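Local coordinates for penicillin binding protein 2X (Streptococcus thermophilus, PDB 5U47), which probably acts as a membrane-bound transpeptidase that cross-links septal peptidoglycan during cell division and is inactivated when beta-lactams acylate its active-site serine, at residues G33-R38 / S182-T187; N41-D46 / I218-S223; R142-G147 / E152-A157; V449-K454 / S579-S584. The protein carries 1 engineered substitution. All coordinates share one frame; numbering follows the deposited sequence. Where two conformers were deposited one is given.

Contact 1: G33-R38 / S182-T187; sequences GTIYDR and SLLTGT
The flat peptide group carrying Leu184 O is met in its own plane by Gly33 N, which sits on a carbonyl lone pair, while the ring of Tyr36 further along has Thr34 CG2 over one face, 3.4 Å above the plane and shifted toward the rim, and is stacked against Tyr219 on the other. The end of helix 181-184 is joined here to the chain entering strand 35-36 of a mixed sheet, both within the range of the PBP dimerisation domain: the last helical carbonyl takes the N-H of Gly33, two residues before the strand. The bond from Gly33 N to Leu184 O is 2.8 Å long and nearly straight at 175°. Leu184 adds an apolar grip. With its CG anti to the carbonyl carbon (chi1 -72°), it sends CD2 alongside the backbone of Gly33, 3.7 Å from Gly33 O, a close fit that suits a residue with no side chain. Two residues on, Ile35 suits its place because its CG1-CD1 branch extends to Leu184 and crosses it at about a right angle. Ile35 CG1 lies 4.0 Å from Leu184 CD2, and Ile35 CD1 is 4.1 Å from Leu184 CD1.

Contact 2: N41-D46 / I218-S223; sequences NVLAED and IYTTLS
Leu43 belongs to a classic beta bulge, in which it and Ala44 both face Ile35 on the adjacent strand, and from this irregular point it reaches past strand 35-36 to Thr220 and Leu222. Strand 35-36 pairs antiparallel with strand 42-55 and parallel with strand 217-220, so the two segments are second neighbours in a mixed sheet; their nearest CA atoms, of Leu43 and Thr220, stand 9.2 Å apart, and side chains alone bridge the gap. One methyl does the touching. Leu43 CD1 lies 3.8 Å from Thr220 OG1 and 4.2 Å from Leu222 CD1, with the leucine crossing both partners obliquely. Its extended second torsion (chi2 -176°) carries that methyl well out from the backbone, which is why a long branched residue serves here. Threonine suits the place because its hydroxyl can bond the backbone while still lying against a methyl. Its OG1 lies between the backbone N and the carbonyl carbon (chi1 66°), where this buried hydroxyl has Tyr36 O on the central strand as a partner and also receives a weak bond, 3.4 Å, from Leu222 N. Asn146 and Phe149 add to the packing around Leu43. Beyond Leu222 the chain passes to Ser223, the N-cap of helix 224-241. Leu43 thus packs against the end of strand 217-220 just before that cap, from a classic beta bulge within the mixed sheet, at the point where the chain turns a corner.

Contact 3: R142-G147 / E152-A157; sequences RMYPNG and EFLGRA
Strand 134-143 ends at Met143 and gives way to a type I beta turn from Tyr144 to Gly147, closed by a bond of 3.2 Å from Gly147 N to Tyr144 O; after the short helix 151-154, the chain comes back alongside. Just past the helix, Gly155 leaves helical geometry with a positive phi of 73°, a conformation glycine adopts easily, and Arg156 leads into strand 157-161. The returning backbone does not pair directly with Arg142. Instead a water accepts from Arg142 N at 3.1 Å and donates to Ala157 O at 2.9 Å. Tyr144 reaches across from the turn and makes the direct link: its OH takes the N-H of Ala157 at 3.0 Å from Ala157 N, though the bond is bent, at 146°. Leu154 CD1 meets the edge of the ring, 4.4 Å from Tyr144 CD2. Arg156 bends at chi2 and chi3 so that its guanidinium folds back toward the ring, with NH1 3.6 Å from Tyr144 CE1 and the two planes 28° apart. Arg156 NH1 is held by Ser269 O, and its NE by the carboxylate of Glu158. Alanine suits position 157, being small enough to sit close to both the tyrosine hydroxyl and the aliphatic part of Arg142, whose charge goes to Glu177 and Asp46. The tyrosine hydroxyl also forms a weak bond with Glu177 OE2. Glu177, which pairs with Arg142 NE as well, probably draws the hydroxyl proton and so keeps Tyr144 OH as acceptor for Ala157 N.

Contact 4: V449-K454 / S579-S584; sequences VRTAKK and SVSEGS
Thr451 and Ser581 meet methyl against hydroxyl, with Thr451 CG2 only 3.1 Å from Ser581 OG, unusually short for a carbon-oxygen contact and better read as tight packing than as a bond. The threonine's first torsion explains the choice of branch: CG2 is anti to the backbone N and faces the serine, while OG1 (chi1 -53°) is turned toward other partners. Residues 582 to 584 are poorly ordered, so what follows for Ser584 is less certain. Water provides the polar link, lying 2.7 Å from Thr451 OG1 and donating to Ser584 O at 3.1 Å. Apolar contact is slight: a beta-branched valine suits an extended strand, and CG2 of Val449 gives it a methyl to lay against Ser584 CB, 4.1 Å away. The serine-rich segment organises itself. Ser579 OG accepts from Ser581 N at 3.3 Å, an ST turn, and receives the hydroxyl of Ser581 as well, at 2.9 Å from Ser581 OG. The Ser581 hydroxyl is therefore committed to its own segment and has its proton turned away from the methyl it touches. Farther along, Ser584 OG donates to Val580 O over 2.7 Å, approaching from above the carbonyl plane. Gln440 NE2 binds both Thr451 OG1 and Ser584 OG, a side chain shared by the two segments. Gln440 lies on strand 438-443, the antiparallel partner of strand 448-451 in the transpeptidase-domain range, so the loop between helix 574-577 and helix 602-611 is laid against the side of this strand pair at the surface.

How the contacts relate
From the N terminus, residues 33-38 and 41-46 form adjacent strands before the chain leaves for a long excursion. Contact 3 closes first, a short loop nested inside both larger ones. Contact 1 closes next, when 182-187 returns to 33-38, and contact 2 follows at 218-223; since their segments alternate, these two cross. Contact 4 opens later, in series. Contacts 1 to 3 gather strands 35-36, 42-55, 134-143 and 217-220 round one mixed sheet, with Arg142 of contact 3 reaching Gly33 O of contact 1. Strands 438-443 and 448-451 extend this sheet toward contact 4, which meets contact 1 where Arg38 O probably bonds Val580 N, and contact 2 where Tyr219 packs on Val580.

Contact 1: G33-R38 / S182-T187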
# COMPACT_ATOMS: atom_id res chain seq x y z
N GLY A 33 -1.40 8.34 -16.42
CA GLY A 33 -0.40 7.31 -16.40
C GLY A 33 -1.00 5.95 -16.15
O GLY A 33 -2.07 5.82 -15.57
N THR A 34 -0.30 4.93 -16.64
CA THR A 34 -0.70 3.56 -16.48
C THR A 34 -0.07 3.03 -15.20
O THR A 34 1.06 3.39 -14.88
CB THR A 34 -0.23 2.73 -17.68
OG1 THR A 34 -0.94 3.15 -18.83
CG2 THR A 34 -0.47 1.24 -17.50
N ILE A 35 -0.81 2.16 -14.51
CA ILE A 35 -0.31 1.48 -13.32
C ILE A 35 -0.05 0.06 -13.74
O ILE A 35 -0.96 -0.63 -14.27
CB ILE A 35 -1.33 1.51 -12.16
CG1 ILE A 35 -1.61 2.96 -11.75
CG2 ILE A 35 -0.79 0.73 -10.96
CD1 ILE A 35 -2.81 3.13 -10.84
N TYR A 36 1.18 -0.38 -13.51
CA TYR A 36 1.64 -1.71 -13.87
C TYR A 36 2.03 -2.55 -12.66
O TYR A 36 2.24 -2.03 -11.55
CB TYR A 36 2.91 -1.60 -14.72
CG TYR A 36 2.79 -0.93 -16.08
CD1 TYR A 36 2.22 -1.60 -17.16
CD2 TYR A 36 3.31 0.34 -16.30
CE1 TYR A 36 2.15 -1.02 -18.41
CE2 TYR A 36 3.23 0.94 -17.55
CZ TYR A 36 2.66 0.25 -18.60
OH TYR A 36 2.57 0.84 -19.82
N ASP A 37 2.17 -3.85 -12.87
CA ASP A 37 2.75 -4.67 -11.87
C ASP A 37 4.30 -4.52 -12.06
O ASP A 37 4.76 -3.73 -12.91
CB ASP A 37 2.24 -6.13 -11.93
CG ASP A 37 3.07 -7.03 -12.84
OD1 ASP A 37 3.66 -6.55 -13.82
OD2 ASP A 37 3.12 -8.23 -12.55
N ARG A 38 5.08 -5.26 -11.30
CA ARG A 38 6.55 -5.11 -11.31
C ARG A 38 7.23 -5.45 -12.65
O ARG A 38 8.36 -5.01 -12.88
CB ARG A 38 7.17 -5.92 -10.17
CG ARG A 38 7.06 -7.43 -10.34
CD ARG A 38 7.48 -8.19 -9.10
NE ARG A 38 8.90 -8.00 -8.78
CZ ARG A 38 9.41 -7.20 -7.85
NH1 ARG A 38 8.63 -6.49 -7.02
NH2 ARG A 38 10.73 -7.16 -7.69
N SER A 182 -0.76 12.99 -8.24
CA SER A 182 0.11 14.04 -8.80
C SER A 182 1.00 13.48 -9.89
O SER A 182 1.14 14.09 -10.93
CB SER A 182 0.96 14.71 -7.72
OG SER A 182 0.13 15.38 -6.80
N LEU A 183 1.58 12.30 -9.65
CA LEU A 183 2.42 11.66 -10.66
C LEU A 183 1.62 11.13 -11.85
O LEU A 183 2.01 11.29 -13.02
CB LEU A 183 3.23 10.52 -10.03
CG LEU A 183 4.27 10.93 -8.99
CD1 LEU A 183 4.76 9.74 -8.18
CD2 LEU A 183 5.41 11.62 -9.68
N LEU A 184 0.48 10.50 -11.57
CA LEU A 184 -0.33 9.88 -12.60
C LEU A 184 -0.98 10.87 -13.56
O LEU A 184 -1.21 10.53 -14.71
CB LEU A 184 -1.41 9.01 -11.97
CG LEU A 184 -0.89 7.72 -11.33
CD1 LEU A 184 -1.97 7.10 -10.45
CD2 LEU A 184 -0.43 6.74 -12.39
N THR A 185 -1.27 12.06 -13.05
CA THR A 185 -1.96 13.09 -13.80
C THR A 185 -0.96 13.88 -14.61
O THR A 185 0.03 14.39 -14.08
CB THR A 185 -2.71 14.05 -12.85
OG1 THR A 185 -3.62 13.29 -12.05
CG2 THR A 185 -3.49 15.11 -13.64
N GLY A 186 -1.22 13.98 -15.89
CA GLY A 186 -0.31 14.73 -16.74
C GLY A 186 -0.56 16.22 -16.61
O GLY A 186 -1.30 16.67 -15.73
N THR A 187 0.06 16.99 -17.48
CA THR A 187 -0.15 18.42 -17.51
C THR A 187 -1.23 18.62 -18.56
O THR A 187 -1.09 18.20 -19.71
CB THR A 187 1.14 19.17 -17.87
OG1 THR A 187 2.14 18.83 -16.90
CG2 THR A 187 0.92 20.70 -17.89

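Contact 2: N41-D46 / I218-S223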
# COMPACT_ATOMS: atom_id res chain seq x y z
N ASN A 41 2.84 -5.74 -16.41
CA ASN A 41 1.46 -6.19 -16.65
C ASN A 41 0.54 -5.05 -16.28
O ASN A 41 0.66 -4.50 -15.18
CB ASN A 41 1.13 -7.44 -15.84
CG ASN A 41 1.94 -8.63 -16.28
OD1 ASN A 41 2.95 -8.96 -15.67
ND2 ASN A 41 1.53 -9.26 -17.38
N VAL A 42 -0.38 -4.72 -17.17
CA VAL A 42 -1.29 -3.58 -16.96
C VAL A 42 -2.29 -3.84 -15.84
O VAL A 42 -2.96 -4.89 -15.83
CB VAL A 42 -2.03 -3.20 -18.25
CG1 VAL A 42 -3.05 -2.07 -18.01
CG2 VAL A 42 -1.04 -2.78 -19.34
N LEU A 43 -2.34 -2.92 -14.86
CA LEU A 43 -3.30 -3.00 -13.75
C LEU A 43 -4.41 -1.96 -13.87
O LEU A 43 -5.56 -2.23 -13.48
CB LEU A 43 -2.62 -2.84 -12.39
CG LEU A 43 -1.45 -3.78 -12.10
CD1 LEU A 43 -0.93 -3.58 -10.68
CD2 LEU A 43 -1.82 -5.24 -12.35
N ALA A 44 -4.06 -0.77 -14.39
CA ALA A 44 -5.01 0.30 -14.64
C ALA A 44 -4.49 1.18 -15.78
O ALA A 44 -3.33 1.59 -15.78
CB ALA A 44 -5.23 1.17 -13.39
N GLU A 45 -5.35 1.45 -16.75
CA GLU A 45 -4.97 2.27 -17.88
C GLU A 45 -6.16 3.00 -18.45
O GLU A 45 -7.32 2.56 -18.28
CB GLU A 45 -4.29 1.44 -18.98
CG GLU A 45 -5.19 0.41 -19.65
CD GLU A 45 -4.54 -0.27 -20.87
OE1 GLU A 45 -3.42 0.10 -21.28
OE2 GLU A 45 -5.15 -1.20 -21.43
N ASP A 46 -5.87 4.10 -19.13
CA ASP A 46 -6.90 4.89 -19.80
C ASP A 46 -7.42 4.18 -21.03
O ASP A 46 -6.68 3.47 -21.70
CB ASP A 46 -6.36 6.27 -20.24
CG ASP A 46 -6.27 7.26 -19.11
OD1 ASP A 46 -6.44 6.84 -17.94
OD2 ASP A 46 -6.03 8.49 -19.38
N ILE A 218 3.39 4.22 -13.36
CA ILE A 218 3.82 3.70 -12.07
C ILE A 218 3.87 2.20 -12.14
O ILE A 218 2.86 1.58 -12.44
CB ILE A 218 2.84 4.11 -10.94
CG1 ILE A 218 2.76 5.64 -10.82
CG2 ILE A 218 3.25 3.49 -9.61
CD1 ILE A 218 4.01 6.29 -10.30
N TYR A 219 5.05 1.64 -11.91
CA TYR A 219 5.23 0.21 -11.81
C TYR A 219 5.20 -0.11 -10.33
O TYR A 219 6.07 0.32 -9.58
CB TYR A 219 6.57 -0.25 -12.40
CG TYR A 219 6.66 -0.10 -13.90
CD1 TYR A 219 6.87 1.15 -14.48
CD2 TYR A 219 6.53 -1.19 -14.74
CE1 TYR A 219 6.95 1.30 -15.86
CE2 TYR A 219 6.60 -1.05 -16.13
CZ TYR A 219 6.82 0.20 -16.68
OH TYR A 219 6.89 0.35 -18.03
N THR A 220 4.18 -0.83 -9.89
CA THR A 220 4.11 -1.24 -8.52
C THR A 220 5.02 -2.43 -8.28
O THR A 220 5.58 -3.02 -9.23
CB THR A 220 2.67 -1.60 -8.10
OG1 THR A 220 2.23 -2.77 -8.80
CG2 THR A 220 1.74 -0.45 -8.36
N THR A 221 5.18 -2.79 -7.01
CA THR A 221 6.00 -3.93 -6.62
C THR A 221 5.24 -5.24 -6.75
O THR A 221 5.82 -6.32 -6.62
CB THR A 221 6.45 -3.79 -5.15
OG1 THR A 221 5.31 -3.55 -4.34
CG2 THR A 221 7.42 -2.66 -5.01
N LEU A 222 3.93 -5.16 -7.00
CA LEU A 222 3.09 -6.37 -7.10
C LEU A 222 3.50 -7.30 -8.24
O LEU A 222 4.01 -6.87 -9.25
CB LEU A 222 1.61 -6.02 -7.29
CG LEU A 222 0.84 -5.18 -6.28
CD1 LEU A 222 -0.60 -5.06 -6.77
CD2 LEU A 222 0.87 -5.74 -4.88
N SER A 223 3.31 -8.59 -8.00
CA SER A 223 3.50 -9.64 -8.98
C SER A 223 2.11 -10.08 -9.37
O SER A 223 1.41 -10.72 -8.55
CB SER A 223 4.23 -10.81 -8.35
OG SER A 223 4.21 -11.94 -9.19

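Contact 3: R142-G147 / E152-A157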
# COMPACT_ATOMS: atom_id res chain seq x y z
N ARG A 142 -11.35 4.75 -17.09
CA ARG A 142 -10.23 4.02 -16.54
C ARG A 142 -10.58 2.53 -16.58
O ARG A 142 -11.64 2.15 -16.11
CB ARG A 142 -10.01 4.47 -15.10
CG ARG A 142 -8.69 4.06 -14.47
CD ARG A 142 -7.51 4.78 -15.10
NE ARG A 142 -6.33 4.73 -14.24
CZ ARG A 142 -5.09 5.01 -14.63
NH1 ARG A 142 -4.79 5.37 -15.90
NH2 ARG A 142 -4.12 4.95 -13.74
N MET A 143 -9.70 1.73 -17.16
CA MET A 143 -9.90 0.28 -17.31
C MET A 143 -9.01 -0.48 -16.30
O MET A 143 -7.84 -0.14 -16.15
CB MET A 143 -9.55 -0.13 -18.75
CG MET A 143 -9.60 -1.63 -19.01
SD MET A 143 -9.04 -2.10 -20.65
CE MET A 143 -9.06 -3.88 -20.46
N TYR A 144 -9.57 -1.51 -15.66
CA TYR A 144 -8.86 -2.32 -14.65
C TYR A 144 -8.98 -3.76 -15.17
O TYR A 144 -9.90 -4.49 -14.78
CB TYR A 144 -9.50 -2.13 -13.26
CG TYR A 144 -9.37 -0.72 -12.73
CD1 TYR A 144 -10.33 0.25 -13.03
CD2 TYR A 144 -8.28 -0.35 -11.93
CE1 TYR A 144 -10.21 1.55 -12.54
CE2 TYR A 144 -8.15 0.94 -11.44
CZ TYR A 144 -9.12 1.89 -11.75
OH TYR A 144 -8.96 3.18 -11.28
N PRO A 145 -8.05 -4.17 -16.05
CA PRO A 145 -8.17 -5.44 -16.79
C PRO A 145 -8.25 -6.72 -15.98
O PRO A 145 -8.80 -7.72 -16.49
CB PRO A 145 -6.90 -5.48 -17.64
CG PRO A 145 -6.35 -4.10 -17.62
CD PRO A 145 -6.79 -3.48 -16.36
N ASN A 146 -7.70 -6.70 -14.77
CA ASN A 146 -7.68 -7.89 -13.92
C ASN A 146 -8.94 -8.08 -13.06
O ASN A 146 -9.01 -9.06 -12.32
CB ASN A 146 -6.42 -7.88 -13.06
CG ASN A 146 -5.16 -7.89 -13.90
OD1 ASN A 146 -4.77 -8.91 -14.45
ND2 ASN A 146 -4.52 -6.75 -14.00
N GLY A 147 -9.93 -7.20 -13.17
CA GLY A 147 -11.18 -7.35 -12.40
C GLY A 147 -10.96 -7.29 -10.88
O GLY A 147 -10.52 -6.26 -10.34
N GLU A 152 -8.85 -2.82 -3.44
CA GLU A 152 -8.70 -1.76 -2.45
C GLU A 152 -7.32 -1.08 -2.53
O GLU A 152 -7.21 0.13 -2.36
CB GLU A 152 -9.02 -2.26 -1.03
CG GLU A 152 -10.51 -2.52 -0.81
CD GLU A 152 -11.07 -3.78 -1.46
OE1 GLU A 152 -10.31 -4.66 -2.01
OE2 GLU A 152 -12.31 -3.89 -1.41
N PHE A 153 -6.28 -1.85 -2.81
CA PHE A 153 -4.94 -1.27 -2.97
C PHE A 153 -4.88 -0.27 -4.15
O PHE A 153 -4.39 0.87 -3.99
CB PHE A 153 -3.93 -2.38 -3.13
CG PHE A 153 -2.58 -1.91 -3.58
CD1 PHE A 153 -1.69 -1.35 -2.67
CD2 PHE A 153 -2.19 -2.05 -4.90
CE1 PHE A 153 -0.43 -0.94 -3.09
CE2 PHE A 153 -0.92 -1.65 -5.33
CZ PHE A 153 -0.05 -1.09 -4.41
N LEU A 154 -5.37 -0.70 -5.31
CA LEU A 154 -5.35 0.14 -6.51
C LEU A 154 -6.22 1.37 -6.39
O LEU A 154 -5.83 2.45 -6.80
CB LEU A 154 -5.79 -0.65 -7.74
CG LEU A 154 -4.87 -1.78 -8.19
CD1 LEU A 154 -5.54 -2.58 -9.30
CD2 LEU A 154 -3.53 -1.24 -8.64
N GLY A 155 -7.40 1.21 -5.82
CA GLY A 155 -8.34 2.30 -5.76
C GLY A 155 -8.94 2.57 -7.13
O GLY A 155 -8.80 1.78 -8.07
N ARG A 156 -9.62 3.71 -7.23
CA ARG A 156 -10.33 4.13 -8.45
C ARG A 156 -10.04 5.57 -8.84
O ARG A 156 -9.88 6.43 -7.96
CB ARG A 156 -11.85 4.03 -8.21
CG ARG A 156 -12.43 2.62 -8.22
CD ARG A 156 -12.59 2.04 -9.62
NE ARG A 156 -13.56 2.83 -10.39
CZ ARG A 156 -14.07 2.49 -11.58
NH1 ARG A 156 -13.74 1.36 -12.19
NH2 ARG A 156 -14.95 3.31 -12.17
N ALA A 157 -9.95 5.80 -10.14
CA ALA A 157 -9.87 7.13 -10.74
C ALA A 157 -11.21 7.23 -11.49
O ALA A 157 -11.62 6.28 -12.17
CB ALA A 157 -8.71 7.24 -11.69
O HOH W 1 -12.92 6.02 -14.76

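Contact 4: V449-K454 / S579-S584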
# COMPACT_ATOMS: atom_id res chain seq x y z
N VAL A 449 13.54 7.35 -15.97
CA VAL A 449 12.92 6.62 -14.88
C VAL A 449 13.59 6.93 -13.56
O VAL A 449 14.71 7.45 -13.51
CB VAL A 449 13.06 5.10 -15.07
CG1 VAL A 449 12.44 4.67 -16.39
CG2 VAL A 449 14.54 4.65 -14.99
N ARG A 450 12.88 6.59 -12.49
CA ARG A 450 13.38 6.60 -11.10
C ARG A 450 12.98 5.23 -10.59
O ARG A 450 11.79 4.89 -10.59
CB ARG A 450 12.76 7.70 -10.26
CG ARG A 450 13.33 9.05 -10.61
CD ARG A 450 12.62 10.20 -9.92
NE ARG A 450 12.95 10.32 -8.50
CZ ARG A 450 14.05 10.90 -8.00
NH1 ARG A 450 15.00 11.39 -8.79
NH2 ARG A 450 14.22 10.98 -6.69
N THR A 451 13.99 4.44 -10.20
CA THR A 451 13.79 3.06 -9.77
C THR A 451 14.16 2.86 -8.29
O THR A 451 15.21 3.32 -7.83
CB THR A 451 14.59 2.13 -10.70
OG1 THR A 451 14.23 2.42 -12.06
CG2 THR A 451 14.29 0.65 -10.41
N ALA A 452 13.29 2.16 -7.56
CA ALA A 452 13.44 1.96 -6.12
C ALA A 452 14.45 0.91 -5.70
O ALA A 452 14.73 -0.02 -6.44
CB ALA A 452 12.08 1.63 -5.48
N LYS A 453 15.01 1.12 -4.52
CA LYS A 453 15.88 0.18 -3.83
C LYS A 453 15.41 0.20 -2.37
O LYS A 453 14.71 1.14 -1.94
CB LYS A 453 17.37 0.57 -3.92
CG LYS A 453 17.98 0.47 -5.32
CD LYS A 453 19.42 0.98 -5.28
CE LYS A 453 20.07 1.01 -6.66
NZ LYS A 453 20.36 -0.36 -7.19
N LYS A 454 15.81 -0.82 -1.61
CA LYS A 454 15.36 -0.93 -0.22
C LYS A 454 15.76 0.27 0.65
O LYS A 454 16.79 0.90 0.42
CB LYS A 454 15.90 -2.22 0.42
CG LYS A 454 17.36 -2.18 0.80
CD LYS A 454 17.80 -3.53 1.32
CE LYS A 454 19.26 -3.45 1.76
NZ LYS A 454 19.70 -4.81 2.16
N SER A 579 12.23 -7.13 -12.14
CA SER A 579 11.22 -6.17 -12.46
C SER A 579 11.79 -5.35 -13.62
O SER A 579 12.82 -5.72 -14.21
CB SER A 579 10.95 -5.27 -11.24
OG SER A 579 12.14 -4.64 -10.80
N VAL A 580 11.14 -4.24 -13.96
CA VAL A 580 11.67 -3.33 -14.98
C VAL A 580 13.03 -2.74 -14.57
O VAL A 580 13.71 -2.15 -15.41
CB VAL A 580 10.69 -2.18 -15.33
CG1 VAL A 580 9.49 -2.71 -16.11
CG2 VAL A 580 10.26 -1.41 -14.08
N SER A 581 13.42 -2.89 -13.29
CA SER A 581 14.75 -2.47 -12.79
C SER A 581 15.86 -3.09 -13.64
O SER A 581 16.80 -2.40 -14.02
CB SER A 581 14.97 -2.90 -11.34
OG SER A 581 13.97 -2.40 -10.46
N GLU A 582 15.74 -4.40 -13.91
CA GLU A 582 16.68 -5.13 -14.78
C GLU A 582 16.33 -4.82 -16.23
O GLU A 582 15.51 -5.51 -16.85
CB GLU A 582 16.64 -6.65 -14.52
CG GLU A 582 17.34 -7.14 -13.25
CD GLU A 582 16.66 -6.72 -11.95
OE1 GLU A 582 15.45 -6.40 -11.96
OE2 GLU A 582 17.33 -6.73 -10.90
N GLY A 583 16.96 -3.77 -16.76
CA GLY A 583 16.70 -3.26 -18.10
C GLY A 583 16.64 -1.74 -18.09
O GLY A 583 16.65 -1.11 -19.15
N SER A 584 16.57 -1.16 -16.89
CA SER A 584 16.50 0.30 -16.68
C SER A 584 17.77 0.92 -16.05
O SER A 584 17.81 2.14 -15.82
CB SER A 584 15.28 0.65 -15.81
OG SER A 584 14.07 0.28 -16.45
O HOH W 2 16.66 2.91 -13.03